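Local coordinates for cruciferin (PDB 3KGL), which probably serves as a nutrient reservoir of the seed, a storage globulin of the 11S family, at residues A[328-333]-A[393-398]; A[334-339]-A[386-391]; A[191-196]-A[203-208]; A[199-204]-A[214-219]; A[65-70]-A[153-158]. All coordinates share one frame; numbering follows the deposited sequence.

Interaction 1 of 5, residues A[328-333]-A[393-398]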
# COMPACT_ATOMS: atom_id res chain seq x y z
N GLY A 328 5.36 -19.30 21.30
CA GLY A 328 4.97 -19.55 22.67
C GLY A 328 4.92 -21.02 23.07
O GLY A 328 4.48 -21.89 22.30
N SER A 329 5.40 -21.29 24.29
CA SER A 329 5.29 -22.60 24.92
C SER A 329 4.61 -22.47 26.27
O SER A 329 5.15 -21.83 27.17
CB SER A 329 6.68 -23.19 25.18
OG SER A 329 6.94 -24.29 24.34
N ILE A 330 3.44 -23.09 26.43
CA ILE A 330 2.78 -23.12 27.73
C ILE A 330 2.46 -24.54 28.21
O ILE A 330 2.39 -25.48 27.42
CB ILE A 330 1.54 -22.21 27.77
CG1 ILE A 330 0.41 -22.75 26.89
CG2 ILE A 330 1.90 -20.82 27.29
CD1 ILE A 330 -0.59 -21.69 26.52
N ARG A 331 2.29 -24.70 29.51
CA ARG A 331 2.06 -26.03 30.07
C ARG A 331 0.59 -26.22 30.37
O ARG A 331 -0.12 -25.26 30.64
CB ARG A 331 2.89 -26.23 31.34
CG ARG A 331 4.28 -25.60 31.26
CD ARG A 331 5.26 -26.39 32.09
NE ARG A 331 5.20 -27.80 31.71
CZ ARG A 331 5.97 -28.73 32.24
NH1 ARG A 331 6.86 -28.40 33.17
NH2 ARG A 331 5.87 -29.99 31.84
N GLN A 332 0.14 -27.47 30.31
CA GLN A 332 -1.27 -27.81 30.50
C GLN A 332 -1.99 -26.86 31.45
O GLN A 332 -1.50 -26.55 32.54
CB GLN A 332 -1.39 -29.26 30.99
CG GLN A 332 -2.83 -29.74 31.19
CD GLN A 332 -2.93 -31.26 31.15
OE1 GLN A 332 -2.06 -31.97 31.65
NE2 GLN A 332 -4.01 -31.77 30.55
N ASN A 333 -3.15 -26.39 31.00
CA ASN A 333 -4.02 -25.54 31.82
C ASN A 333 -3.56 -24.09 31.99
O ASN A 333 -4.25 -23.30 32.63
CB ASN A 333 -4.28 -26.18 33.19
CG ASN A 333 -5.36 -27.24 33.13
OD1 ASN A 333 -6.36 -27.09 32.43
ND2 ASN A 333 -5.16 -28.33 33.87
N GLU A 393 -0.11 -31.78 27.48
CA GLU A 393 0.89 -31.55 28.52
C GLU A 393 1.56 -30.19 28.36
O GLU A 393 1.58 -29.39 29.30
CB GLU A 393 1.91 -32.68 28.57
CG GLU A 393 1.60 -33.71 29.63
CD GLU A 393 2.84 -34.13 30.38
OE1 GLU A 393 2.72 -34.59 31.54
OE2 GLU A 393 3.95 -33.98 29.81
N GLN A 394 2.11 -29.92 27.19
CA GLN A 394 2.45 -28.54 26.88
C GLN A 394 2.03 -28.13 25.48
O GLN A 394 2.09 -28.92 24.53
CB GLN A 394 3.92 -28.23 27.17
CG GLN A 394 4.88 -28.49 26.03
CD GLN A 394 6.28 -28.03 26.37
OE1 GLN A 394 6.47 -27.10 27.19
NE2 GLN A 394 7.29 -28.67 25.77
N PHE A 395 1.59 -26.89 25.37
CA PHE A 395 1.12 -26.30 24.12
C PHE A 395 2.21 -25.41 23.53
O PHE A 395 2.77 -24.57 24.23
CB PHE A 395 -0.12 -25.45 24.40
CG PHE A 395 -0.76 -24.90 23.17
CD1 PHE A 395 -1.15 -25.74 22.14
CD2 PHE A 395 -0.98 -23.54 23.04
CE1 PHE A 395 -1.75 -25.24 20.99
CE2 PHE A 395 -1.58 -23.03 21.89
CZ PHE A 395 -1.96 -23.89 20.86
N ARG A 396 2.53 -25.60 22.26
CA ARG A 396 3.51 -24.73 21.62
C ARG A 396 3.07 -24.36 20.22
O ARG A 396 2.54 -25.20 19.48
CB ARG A 396 4.88 -25.37 21.60
CG ARG A 396 5.09 -26.27 22.76
CD ARG A 396 6.53 -26.39 23.12
NE ARG A 396 7.37 -26.76 21.99
CZ ARG A 396 8.64 -26.41 21.91
NH1 ARG A 396 9.37 -26.78 20.86
NH2 ARG A 396 9.17 -25.68 22.89
N TRP A 397 3.29 -23.11 19.86
CA TRP A 397 2.72 -22.59 18.64
C TRP A 397 3.55 -21.43 18.12
O TRP A 397 4.41 -20.91 18.82
CB TRP A 397 1.27 -22.15 18.89
CG TRP A 397 1.09 -20.81 19.61
CD1 TRP A 397 0.69 -19.64 19.04
CD2 TRP A 397 1.27 -20.54 21.00
NE1 TRP A 397 0.63 -18.66 19.98
CE2 TRP A 397 0.97 -19.18 21.20
CE3 TRP A 397 1.65 -21.30 22.11
CZ2 TRP A 397 1.04 -18.57 22.45
CZ3 TRP A 397 1.72 -20.70 23.34
CH2 TRP A 397 1.42 -19.34 23.50
N ILE A 398 3.28 -21.05 16.88
CA ILE A 398 3.95 -19.91 16.27
C ILE A 398 2.87 -19.04 15.59
O ILE A 398 2.08 -19.55 14.80
CB ILE A 398 5.06 -20.40 15.29
CG1 ILE A 398 6.35 -19.58 15.43
CG2 ILE A 398 4.57 -20.47 13.85
CD1 ILE A 398 6.17 -18.07 15.39
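Ile330 faces Phe395 in an antiparallel hydrogen-bonded pair, with Ile330 N giving its hydrogen to Phe395 O at 2.7 Å and Phe395 N returning one to Ile330 O. From CB the isoleucine forks. CG1, set between the backbone N and the carbonyl carbon (chi1 69°), lies alongside Phe395 with 3.7 Å from Ile330 CG1 to Phe395 CB. CG2 comes in the plane of the indole, at its edge, 4.0 Å from Trp397 CZ3. The terminal Ile330 CD1 touches the rim of the Phe395 ring, 4.0 Å from Phe395 CD2 and close to the ring plane. A beta-branched aliphatic suits the spot, since its two arms serve two rings. Gly328 lays its CA over one face of Trp397, a CH-pi contact 3.7 Å from the six-membered ring centroid, where a side chain would run into the indole. In the sheet, strand 324-331 lies between strands 305-310 and 394-401, and 394-401 is followed by 346-352; Ala390 of strand 385-390 packs against Ile330 and Phe395.

Interaction 2 of 5, residues A[334-339]-A[386-391]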
# COMPACT_ATOMS: atom_id res chain seq x y z
N ALA A 334 -2.42 -23.75 31.41
CA ALA A 334 -2.03 -22.35 31.33
C ALA A 334 -2.91 -21.62 30.31
O ALA A 334 -3.32 -22.18 29.29
CB ALA A 334 -0.58 -22.22 30.96
N MET A 335 -3.22 -20.36 30.61
CA MET A 335 -4.09 -19.58 29.73
C MET A 335 -3.42 -18.29 29.27
O MET A 335 -2.75 -17.61 30.05
CB MET A 335 -5.41 -19.28 30.43
CG MET A 335 -6.27 -18.24 29.72
SD MET A 335 -7.78 -17.86 30.62
CE MET A 335 -7.13 -16.88 31.97
N VAL A 336 -3.62 -17.97 28.00
CA VAL A 336 -3.19 -16.71 27.44
C VAL A 336 -4.39 -15.80 27.42
O VAL A 336 -5.26 -15.91 26.56
CB VAL A 336 -2.66 -16.83 26.01
CG1 VAL A 336 -1.81 -15.61 25.68
CG2 VAL A 336 -1.85 -18.11 25.86
N LEU A 337 -4.43 -14.90 28.39
CA LEU A 337 -5.49 -13.91 28.52
C LEU A 337 -5.98 -13.37 27.18
O LEU A 337 -5.19 -13.10 26.27
CB LEU A 337 -4.98 -12.76 29.37
CG LEU A 337 -4.52 -13.27 30.73
CD1 LEU A 337 -4.00 -12.13 31.57
CD2 LEU A 337 -5.70 -13.95 31.39
N PRO A 338 -7.30 -13.17 27.08
CA PRO A 338 -7.97 -12.62 25.90
C PRO A 338 -7.29 -11.37 25.36
O PRO A 338 -7.33 -10.32 25.99
CB PRO A 338 -9.36 -12.27 26.44
CG PRO A 338 -9.56 -13.19 27.57
CD PRO A 338 -8.22 -13.35 28.21
N GLN A 339 -6.67 -11.50 24.19
CA GLN A 339 -5.98 -10.40 23.53
C GLN A 339 -6.49 -10.22 22.09
O GLN A 339 -7.09 -11.12 21.52
CB GLN A 339 -4.47 -10.67 23.51
CG GLN A 339 -4.04 -11.90 22.69
CD GLN A 339 -2.66 -12.43 23.07
OE1 GLN A 339 -1.92 -12.95 22.22
NE2 GLN A 339 -2.32 -12.31 24.35
N VAL A 386 -8.90 -13.15 21.09
CA VAL A 386 -8.58 -14.56 21.19
C VAL A 386 -8.23 -14.95 22.61
O VAL A 386 -7.44 -14.28 23.26
CB VAL A 386 -7.33 -14.90 20.34
CG1 VAL A 386 -7.09 -16.41 20.24
CG2 VAL A 386 -7.46 -14.30 18.96
N VAL A 387 -8.82 -16.05 23.08
CA VAL A 387 -8.29 -16.72 24.28
C VAL A 387 -7.90 -18.17 23.97
O VAL A 387 -8.51 -18.83 23.13
CB VAL A 387 -9.27 -16.68 25.45
CG1 VAL A 387 -10.31 -17.79 25.31
CG2 VAL A 387 -8.50 -16.83 26.75
N LYS A 388 -6.86 -18.64 24.63
CA LYS A 388 -6.39 -20.00 24.40
C LYS A 388 -5.94 -20.62 25.73
O LYS A 388 -5.21 -19.99 26.47
CB LYS A 388 -5.28 -20.03 23.34
CG LYS A 388 -4.61 -18.67 23.06
CD LYS A 388 -3.63 -18.74 21.88
CE LYS A 388 -3.34 -17.34 21.30
NZ LYS A 388 -2.38 -16.51 22.10
N ARG A 389 -6.43 -21.82 26.03
CA ARG A 389 -6.00 -22.54 27.23
C ARG A 389 -5.29 -23.82 26.79
O ARG A 389 -5.78 -24.53 25.93
CB ARG A 389 -7.20 -22.90 28.10
CG ARG A 389 -6.82 -23.46 29.47
CD ARG A 389 -8.01 -24.08 30.23
NE ARG A 389 -8.00 -25.54 30.19
CZ ARG A 389 -8.96 -26.29 29.66
NH1 ARG A 389 -10.03 -25.71 29.14
NH2 ARG A 389 -8.87 -27.61 29.67
N ALA A 390 -4.13 -24.10 27.36
CA ALA A 390 -3.38 -25.28 26.95
C ALA A 390 -4.08 -26.52 27.50
O ALA A 390 -4.66 -26.49 28.58
CB ALA A 390 -1.93 -25.21 27.43
N THR A 391 -4.02 -27.60 26.73
CA THR A 391 -4.84 -28.77 27.00
C THR A 391 -4.04 -30.06 27.07
O THR A 391 -4.33 -30.94 27.87
CB THR A 391 -5.91 -28.93 25.92
OG1 THR A 391 -7.18 -28.55 26.46
CG2 THR A 391 -5.97 -30.39 25.42
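Ala334 opens the pairing by accepting at its O a hydrogen bond from Ala390 N, 2.8 Å long and almost straight at 170°. Met335 comes next, opposite Arg389 in a non-hydrogen-bonded pair. With its CG anti to the backbone N (chi1 168°), the methionine crosses Val387 at a slant, 4.0 Å from Met335 CG to Val387 CG2, with SD beside the same methyl. Val336 N donates to Lys388 O at 3.0 Å, and on that face Val336 CG1 rests 3.7 Å from Lys388 NZ; the lysine's long chain spans the valine and carries its ammonium to a weak, long ion pair with Glu399. Between Val336 and Gln339 the strand forms a beta bulge, Leu337 and Pro338 together standing against Val387, and the register has slipped by one residue when pairing resumes. Pro338, which has no amide hydrogen to offer, runs side by side with Val387, with Pro338 CD 3.8 Å from Val387 CG2. Gln339 restores regular pairing with Val386: Gln339 N reaches Val386 O, and Val386 N reaches Gln339 O at 2.8 Å in the carbonyl plane. Ala231 of the second subunit packs on Met335 and Pro338. Arg389 NH1 makes a salt bridge to a sulfate ion, probably from the crystallisation liquor. Such curled antiparallel strands, one of them bulged, belong to the C-terminal cupin barrel of an 11S globulin.

Interaction 3 of 5, residues A[191-196]-A[203-208]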
# COMPACT_ATOMS: atom_id res chain seq x y z
N ASN A 191 -2.26 -14.60 -5.27
CA ASN A 191 -1.69 -15.94 -5.06
C ASN A 191 -0.22 -15.91 -4.64
O ASN A 191 0.50 -14.94 -4.92
CB ASN A 191 -1.81 -16.83 -6.30
CG ASN A 191 -3.11 -16.66 -7.02
OD1 ASN A 191 -4.04 -17.47 -6.88
ND2 ASN A 191 -3.18 -15.61 -7.82
N PRO A 192 0.23 -16.97 -3.96
CA PRO A 192 1.65 -17.13 -3.67
C PRO A 192 2.29 -17.65 -4.93
O PRO A 192 1.71 -18.49 -5.59
CB PRO A 192 1.66 -18.21 -2.59
CG PRO A 192 0.47 -18.99 -2.86
CD PRO A 192 -0.56 -17.98 -3.24
N ARG A 193 3.46 -17.15 -5.30
CA ARG A 193 4.06 -17.61 -6.53
C ARG A 193 5.51 -17.98 -6.35
O ARG A 193 6.38 -17.12 -6.24
CB ARG A 193 3.90 -16.59 -7.64
CG ARG A 193 2.47 -16.40 -8.05
CD ARG A 193 2.40 -15.82 -9.44
NE ARG A 193 1.06 -15.37 -9.77
CZ ARG A 193 0.26 -15.98 -10.63
NH1 ARG A 193 0.66 -17.09 -11.24
NH2 ARG A 193 -0.94 -15.50 -10.88
N PRO A 194 5.77 -19.29 -6.31
CA PRO A 194 7.13 -19.80 -6.27
C PRO A 194 7.72 -19.62 -7.65
O PRO A 194 7.03 -19.82 -8.66
CB PRO A 194 6.93 -21.30 -6.00
CG PRO A 194 5.47 -21.49 -5.77
CD PRO A 194 4.78 -20.36 -6.42
N PHE A 195 8.97 -19.21 -7.71
CA PHE A 195 9.70 -19.25 -8.96
C PHE A 195 10.79 -20.26 -8.79
O PHE A 195 11.72 -20.06 -7.99
CB PHE A 195 10.26 -17.89 -9.33
CG PHE A 195 9.22 -16.94 -9.87
CD1 PHE A 195 9.11 -16.72 -11.23
CD2 PHE A 195 8.36 -16.28 -9.02
CE1 PHE A 195 8.17 -15.84 -11.72
CE2 PHE A 195 7.43 -15.40 -9.52
CZ PHE A 195 7.33 -15.18 -10.87
N TYR A 196 10.67 -21.36 -9.53
CA TYR A 196 11.55 -22.50 -9.36
C TYR A 196 12.76 -22.41 -10.28
O TYR A 196 12.63 -22.33 -11.50
CB TYR A 196 10.75 -23.78 -9.59
CG TYR A 196 9.80 -24.08 -8.47
CD1 TYR A 196 10.28 -24.35 -7.20
CD2 TYR A 196 8.42 -24.07 -8.66
CE1 TYR A 196 9.42 -24.62 -6.15
CE2 TYR A 196 7.55 -24.33 -7.60
CZ TYR A 196 8.07 -24.62 -6.35
OH TYR A 196 7.25 -24.89 -5.28
N GLN A 203 2.91 -31.47 -11.29
CA GLN A 203 1.55 -31.26 -10.81
C GLN A 203 1.02 -29.89 -11.16
O GLN A 203 -0.20 -29.69 -11.24
CB GLN A 203 1.50 -31.40 -9.30
CG GLN A 203 1.75 -32.81 -8.80
CD GLN A 203 1.38 -32.92 -7.35
OE1 GLN A 203 2.20 -33.29 -6.50
NE2 GLN A 203 0.13 -32.56 -7.03
N GLY A 204 1.94 -28.94 -11.33
CA GLY A 204 1.58 -27.58 -11.71
C GLY A 204 1.09 -26.73 -10.55
O GLY A 204 1.21 -27.11 -9.38
N GLN A 205 0.52 -25.57 -10.89
CA GLN A 205 0.17 -24.57 -9.88
C GLN A 205 -1.25 -24.79 -9.37
O GLN A 205 -2.16 -23.98 -9.58
CB GLN A 205 0.36 -23.16 -10.44
CG GLN A 205 1.54 -23.08 -11.38
CD GLN A 205 1.79 -21.68 -11.90
OE1 GLN A 205 2.30 -20.83 -11.18
NE2 GLN A 205 1.45 -21.45 -13.16
N VAL A 206 -1.41 -25.92 -8.69
CA VAL A 206 -2.72 -26.44 -8.31
C VAL A 206 -3.38 -25.57 -7.26
O VAL A 206 -4.58 -25.72 -7.01
CB VAL A 206 -2.57 -27.86 -7.77
CG1 VAL A 206 -1.88 -28.75 -8.78
CG2 VAL A 206 -1.76 -27.84 -6.48
N TRP A 207 -2.60 -24.68 -6.66
CA TRP A 207 -3.07 -23.79 -5.60
C TRP A 207 -3.65 -22.49 -6.15
O TRP A 207 -4.27 -21.73 -5.41
CB TRP A 207 -1.95 -23.49 -4.59
CG TRP A 207 -0.73 -22.86 -5.22
CD1 TRP A 207 -0.43 -21.53 -5.26
CD2 TRP A 207 0.35 -23.54 -5.89
NE1 TRP A 207 0.76 -21.34 -5.91
CE2 TRP A 207 1.26 -22.55 -6.31
CE3 TRP A 207 0.62 -24.88 -6.19
CZ2 TRP A 207 2.43 -22.86 -7.00
CZ3 TRP A 207 1.78 -25.18 -6.87
CH2 TRP A 207 2.67 -24.17 -7.28
N ILE A 208 -3.44 -22.25 -7.44
CA ILE A 208 -4.08 -21.16 -8.19
C ILE A 208 -5.27 -21.71 -8.98
O ILE A 208 -5.28 -22.89 -9.32
CB ILE A 208 -3.06 -20.51 -9.15
CG1 ILE A 208 -1.75 -20.19 -8.41
CG2 ILE A 208 -3.62 -19.25 -9.76
CD1 ILE A 208 -0.78 -19.40 -9.24
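Trp207 and Ile208 meet the run from Asn191 to Pro194, standing at the end of a type I turn that begins at Gln205. The indole presents its N-H edge: Trp207 NE1 donates to Pro192 O at 3.0 Å with an angle of 154°, the oxygen lying in the ring plane while the donor is tilted from the carbonyl plane. Two prolines line the same side of the tryptophan. Pro192 CG sits 3.6 Å from Trp207 CD1 on the five-membered ring, and Pro194 CD approaches obliquely, 3.5 Å from Trp207 CZ2 on the six-membered ring. A phenylalanine in place of Trp207 would probably leave the Pro192 carbonyl without its donor and open a gap beside the two prolines. Ile208, its CG2 anti to the backbone N (chi1 -49° for CG1), sends its two branches to different polar neighbours. CG2 touches Asn191 OD1 at 3.4 Å, while CD1 lies over a face of the Arg193 guanidinium, 3.4 Å from NH1. Its nitrogens have other partners: NH2 makes a salt bridge to Asp189, and NH1 a salt bridge to Asp362 and a hydrogen bond to Gln8, both of the third subunit; Asn191 bonds to His33 and to Asn5 of the third subunit. The contact is mostly apolar, with one hydrogen bond that, together with the prolines, probably fixes how the indole is turned, and its hydrocarbon backs polar groups facing the subunit interface.

Interaction 4 of 5, residues A[199-204]-A[214-219]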
# COMPACT_ATOMS: atom_id res chain seq x y z
N GLY A 199 14.03 -27.38 -9.88
CA GLY A 199 13.00 -28.40 -9.77
C GLY A 199 11.89 -28.27 -10.80
O GLY A 199 11.45 -27.17 -11.15
N ASN A 200 11.45 -29.42 -11.28
CA ASN A 200 10.25 -29.49 -12.09
C ASN A 200 9.07 -29.78 -11.15
O ASN A 200 9.21 -30.49 -10.16
CB ASN A 200 10.40 -30.59 -13.15
CG ASN A 200 9.67 -30.26 -14.43
OD1 ASN A 200 9.53 -29.10 -14.79
ND2 ASN A 200 9.19 -31.29 -15.13
N ASN A 201 7.91 -29.19 -11.44
CA ASN A 201 6.69 -29.61 -10.76
C ASN A 201 5.67 -30.09 -11.76
O ASN A 201 4.99 -29.28 -12.38
CB ASN A 201 6.09 -28.49 -9.93
CG ASN A 201 4.76 -28.88 -9.32
OD1 ASN A 201 4.52 -30.05 -9.04
ND2 ASN A 201 3.89 -27.90 -9.11
N PRO A 202 5.53 -31.41 -11.91
CA PRO A 202 4.64 -31.94 -12.95
C PRO A 202 3.17 -31.75 -12.56
O PRO A 202 2.30 -31.85 -13.43
CB PRO A 202 4.99 -33.43 -12.99
CG PRO A 202 6.14 -33.62 -12.03
CD PRO A 202 6.06 -32.49 -11.07
N GLN A 203 2.91 -31.47 -11.29
CA GLN A 203 1.55 -31.26 -10.81
C GLN A 203 1.02 -29.89 -11.16
O GLN A 203 -0.20 -29.69 -11.24
CB GLN A 203 1.50 -31.40 -9.30
CG GLN A 203 1.75 -32.81 -8.80
CD GLN A 203 1.38 -32.92 -7.35
OE1 GLN A 203 2.20 -33.29 -6.50
NE2 GLN A 203 0.13 -32.56 -7.03
N GLY A 204 1.94 -28.94 -11.33
CA GLY A 204 1.58 -27.58 -11.71
C GLY A 204 1.09 -26.73 -10.55
O GLY A 204 1.21 -27.11 -9.38
N GLN A 214 -1.57 -27.89 -16.09
CA GLN A 214 -0.35 -27.76 -16.86
C GLN A 214 0.81 -27.91 -15.91
O GLN A 214 0.77 -27.42 -14.80
CB GLN A 214 -0.26 -26.42 -17.56
CG GLN A 214 -1.02 -26.35 -18.85
CD GLN A 214 -0.91 -24.98 -19.45
OE1 GLN A 214 0.15 -24.36 -19.43
NE2 GLN A 214 -2.03 -24.48 -19.98
N PRO A 215 1.84 -28.60 -16.35
CA PRO A 215 3.03 -28.78 -15.51
C PRO A 215 3.77 -27.45 -15.28
O PRO A 215 3.70 -26.50 -16.08
CB PRO A 215 3.90 -29.75 -16.32
CG PRO A 215 3.05 -30.21 -17.45
CD PRO A 215 1.98 -29.22 -17.68
N GLN A 216 4.49 -27.39 -14.17
CA GLN A 216 5.23 -26.20 -13.84
C GLN A 216 6.68 -26.52 -13.91
O GLN A 216 7.22 -27.27 -13.09
CB GLN A 216 4.89 -25.69 -12.44
CG GLN A 216 5.40 -24.29 -12.17
CD GLN A 216 5.25 -23.91 -10.74
OE1 GLN A 216 5.19 -24.76 -9.87
NE2 GLN A 216 5.17 -22.62 -10.47
N LYS A 217 7.33 -25.91 -14.90
CA LYS A 217 8.74 -26.09 -15.13
C LYS A 217 9.54 -25.00 -14.40
O LYS A 217 8.98 -24.00 -13.97
CB LYS A 217 8.99 -26.08 -16.63
CG LYS A 217 7.83 -26.65 -17.44
CD LYS A 217 6.67 -25.66 -17.50
CE LYS A 217 5.63 -26.05 -18.52
NZ LYS A 217 5.16 -27.44 -18.29
N ASN A 218 10.85 -25.22 -14.25
CA ASN A 218 11.72 -24.18 -13.73
C ASN A 218 11.85 -23.02 -14.70
O ASN A 218 11.38 -23.10 -15.85
CB ASN A 218 13.12 -24.73 -13.40
CG ASN A 218 13.85 -25.24 -14.63
OD1 ASN A 218 13.88 -24.58 -15.67
ND2 ASN A 218 14.46 -26.43 -14.50
N ILE A 219 12.48 -21.95 -14.24
CA ILE A 219 12.62 -20.75 -15.05
C ILE A 219 13.40 -21.02 -16.33
O ILE A 219 12.98 -20.60 -17.41
CB ILE A 219 13.32 -19.66 -14.26
CG1 ILE A 219 12.39 -19.10 -13.20
CG2 ILE A 219 13.76 -18.55 -15.18
CD1 ILE A 219 13.09 -18.19 -12.25
O HOH W 1 11.68 -27.48 -15.80
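An antiparallel bridge of one residue pair, Asn201 with Gln216, ties a type I turn from Asn201 to Gly204, with an Asx turn at its first residue, to the returning loop. Asn201 N donates to Gln216 O at 2.6 Å, and Gln216 N returns a bond of 2.7 Å to Asn201 O. That oxygen also accepts from Gly204 N, the two donors arriving from opposite faces of its plane. The asparagine side chain (chi1 175°) leans forward along the chain, beside its own carbonyl carbon, so that Asn201 OD1 accepts from Gln203 N, which lies above the amide plane. Asn201 ND2 makes two weak bonds, to Gln216 OE1 (3.5 Å) across the contact and to Gly204 O within the turn; NE2 of that glutamine binds Asp362 O of the third subunit. A leucine at Asn201 would probably leave Gln203 N without this acceptor and the turn less firmly held. Glycine suits position 204 by its positive phi of 80°, and Gly204 CA makes a CA-H...O contact of 3.2 Å with Gln214 O. Farther along, a water donates to Asn200 OD1 at 2.9 Å and accepts from Asn218 N at 2.9 Å.

Interaction 5 of 5, residues A[65-70]-A[153-158]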
# COMPACT_ATOMS: atom_id res chain seq x y z
N LYS A 65 8.48 -13.43 2.92
CA LYS A 65 8.42 -14.80 3.38
C LYS A 65 9.00 -14.80 4.77
O LYS A 65 10.07 -14.25 5.01
CB LYS A 65 9.28 -15.69 2.47
CG LYS A 65 8.86 -17.16 2.42
CD LYS A 65 9.69 -17.97 1.41
CE LYS A 65 10.83 -18.73 2.07
NZ LYS A 65 10.98 -20.15 1.58
N LEU A 66 8.27 -15.38 5.71
CA LEU A 66 8.79 -15.54 7.06
C LEU A 66 8.66 -17.02 7.39
O LEU A 66 7.56 -17.56 7.44
CB LEU A 66 8.01 -14.67 8.04
CG LEU A 66 8.79 -13.92 9.12
CD1 LEU A 66 7.86 -13.34 10.17
CD2 LEU A 66 9.83 -14.81 9.77
N SER A 67 9.79 -17.68 7.58
CA SER A 67 9.79 -19.13 7.76
C SER A 67 10.07 -19.48 9.21
O SER A 67 10.74 -18.72 9.91
CB SER A 67 10.84 -19.79 6.85
OG SER A 67 10.67 -19.47 5.47
N PHE A 68 9.56 -20.62 9.66
CA PHE A 68 9.85 -21.17 10.99
C PHE A 68 10.19 -22.65 10.84
O PHE A 68 9.57 -23.35 10.04
CB PHE A 68 8.66 -20.99 11.91
CG PHE A 68 8.90 -21.44 13.33
CD1 PHE A 68 9.48 -20.59 14.25
CD2 PHE A 68 8.51 -22.70 13.74
CE1 PHE A 68 9.69 -21.01 15.56
CE2 PHE A 68 8.72 -23.13 15.04
CZ PHE A 68 9.30 -22.27 15.95
N VAL A 69 11.20 -23.12 11.57
CA VAL A 69 11.56 -24.53 11.54
C VAL A 69 10.88 -25.17 12.74
O VAL A 69 11.18 -24.84 13.88
CB VAL A 69 13.09 -24.73 11.62
CG1 VAL A 69 13.76 -24.31 10.32
CG2 VAL A 69 13.64 -23.94 12.75
N ALA A 70 9.95 -26.08 12.46
CA ALA A 70 9.07 -26.61 13.51
C ALA A 70 9.61 -27.91 14.06
O ALA A 70 9.54 -28.15 15.26
CB ALA A 70 7.68 -26.81 12.97
N ASP A 153 14.40 -21.75 14.79
CA ASP A 153 14.95 -20.70 13.96
C ASP A 153 13.81 -20.02 13.20
O ASP A 153 12.90 -20.68 12.70
CB ASP A 153 15.98 -21.24 12.96
CG ASP A 153 17.32 -21.58 13.60
OD1 ASP A 153 17.67 -20.98 14.64
OD2 ASP A 153 18.03 -22.44 13.04
N THR A 154 13.86 -18.70 13.13
CA THR A 154 12.89 -17.94 12.37
C THR A 154 13.62 -17.17 11.27
O THR A 154 14.44 -16.30 11.56
CB THR A 154 12.11 -17.01 13.29
OG1 THR A 154 11.72 -17.73 14.46
CG2 THR A 154 10.86 -16.47 12.57
N ILE A 155 13.33 -17.51 10.02
CA ILE A 155 14.02 -16.95 8.86
C ILE A 155 13.20 -15.90 8.12
O ILE A 155 11.99 -16.05 7.96
CB ILE A 155 14.36 -18.06 7.84
CG1 ILE A 155 15.60 -18.84 8.29
CG2 ILE A 155 14.54 -17.48 6.45
CD1 ILE A 155 15.28 -20.11 9.03
N ALA A 156 13.85 -14.83 7.65
CA ALA A 156 13.19 -13.81 6.83
C ALA A 156 13.73 -13.72 5.41
O ALA A 156 14.94 -13.86 5.17
CB ALA A 156 13.24 -12.46 7.50
N THR A 157 12.82 -13.47 4.47
CA THR A 157 13.17 -13.45 3.06
C THR A 157 12.48 -12.32 2.31
O THR A 157 11.26 -12.22 2.30
CB THR A 157 12.85 -14.80 2.41
OG1 THR A 157 14.06 -15.56 2.31
CG2 THR A 157 12.28 -14.61 1.01
N HIS A 158 13.28 -11.47 1.69
CA HIS A 158 12.80 -10.38 0.85
C HIS A 158 12.23 -10.93 -0.45
O HIS A 158 12.74 -11.90 -0.97
CB HIS A 158 13.98 -9.45 0.52
CG HIS A 158 13.82 -8.05 1.02
ND1 HIS A 158 14.05 -7.71 2.34
CD2 HIS A 158 13.48 -6.91 0.39
CE1 HIS A 158 13.84 -6.41 2.50
NE2 HIS A 158 13.50 -5.90 1.33
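Strand 65-70 runs antiparallel to strand 153-157, their axes 4.6 Å apart at 160°, with Lys65 facing Thr157 and Ser67 facing Ile155 as hydrogen-bonded pairs. The straightest bond of this ladder is Ser67 N to Ile155 O, 2.8 Å at 166°, and Val69 N adds one to Asp153 O. On one face Leu66 CD2 slants across to Thr154 CG2 at 3.4 Å. Thr154's chi1 of -45° puts OG1 beside the backbone N and CG2 anti to it, the methyl falling toward Leu66 and Thr154 OG1 at the edge of the Phe68 ring, 3.6 Å from Phe68 CD1. Threonine suits the place by giving a methyl to one neighbour and an oxygen to the ring rim, OG1 also making a weak hydrogen bond to Gly152 O. On the opposite face Lys65 CB meets Thr157 CG2 at 3.5 Å, and the small Ser67 sets its CB beside Ile155 CB, its hydroxyl bonding to Ser177. Strand 173-180 flanks 65-71 on its other side and 288-290 lies beyond 153-157, while Leu66 and Phe68 pack on Phe400 of strand 394-401 in the second cupin domain.

From the N terminus, interaction 5 comes first, closing a long loop between residues 65-70 and 153-158 within the N-terminal cupin. Interactions 3 and 4 follow, interaction 4 opening on the stretch where interaction 3 closes: 203-208 packs back on 191-196, and its first two residues, Gln203 and Gly204, also belong to 199-204, which pairs onward to 214-219. The two touch at Tyr196 and Ile219, and both meet the third subunit. In the C-terminal cupin, interaction 2 is nested inside interaction 1 along consecutive strands, and Ile330 packs on Ala390 between them. Interaction 1 also reaches interaction 5 where Ile398 meets Phe68, joining the two cupins; interactions 3 and 4 lie across the chain's centre from 1 and 2.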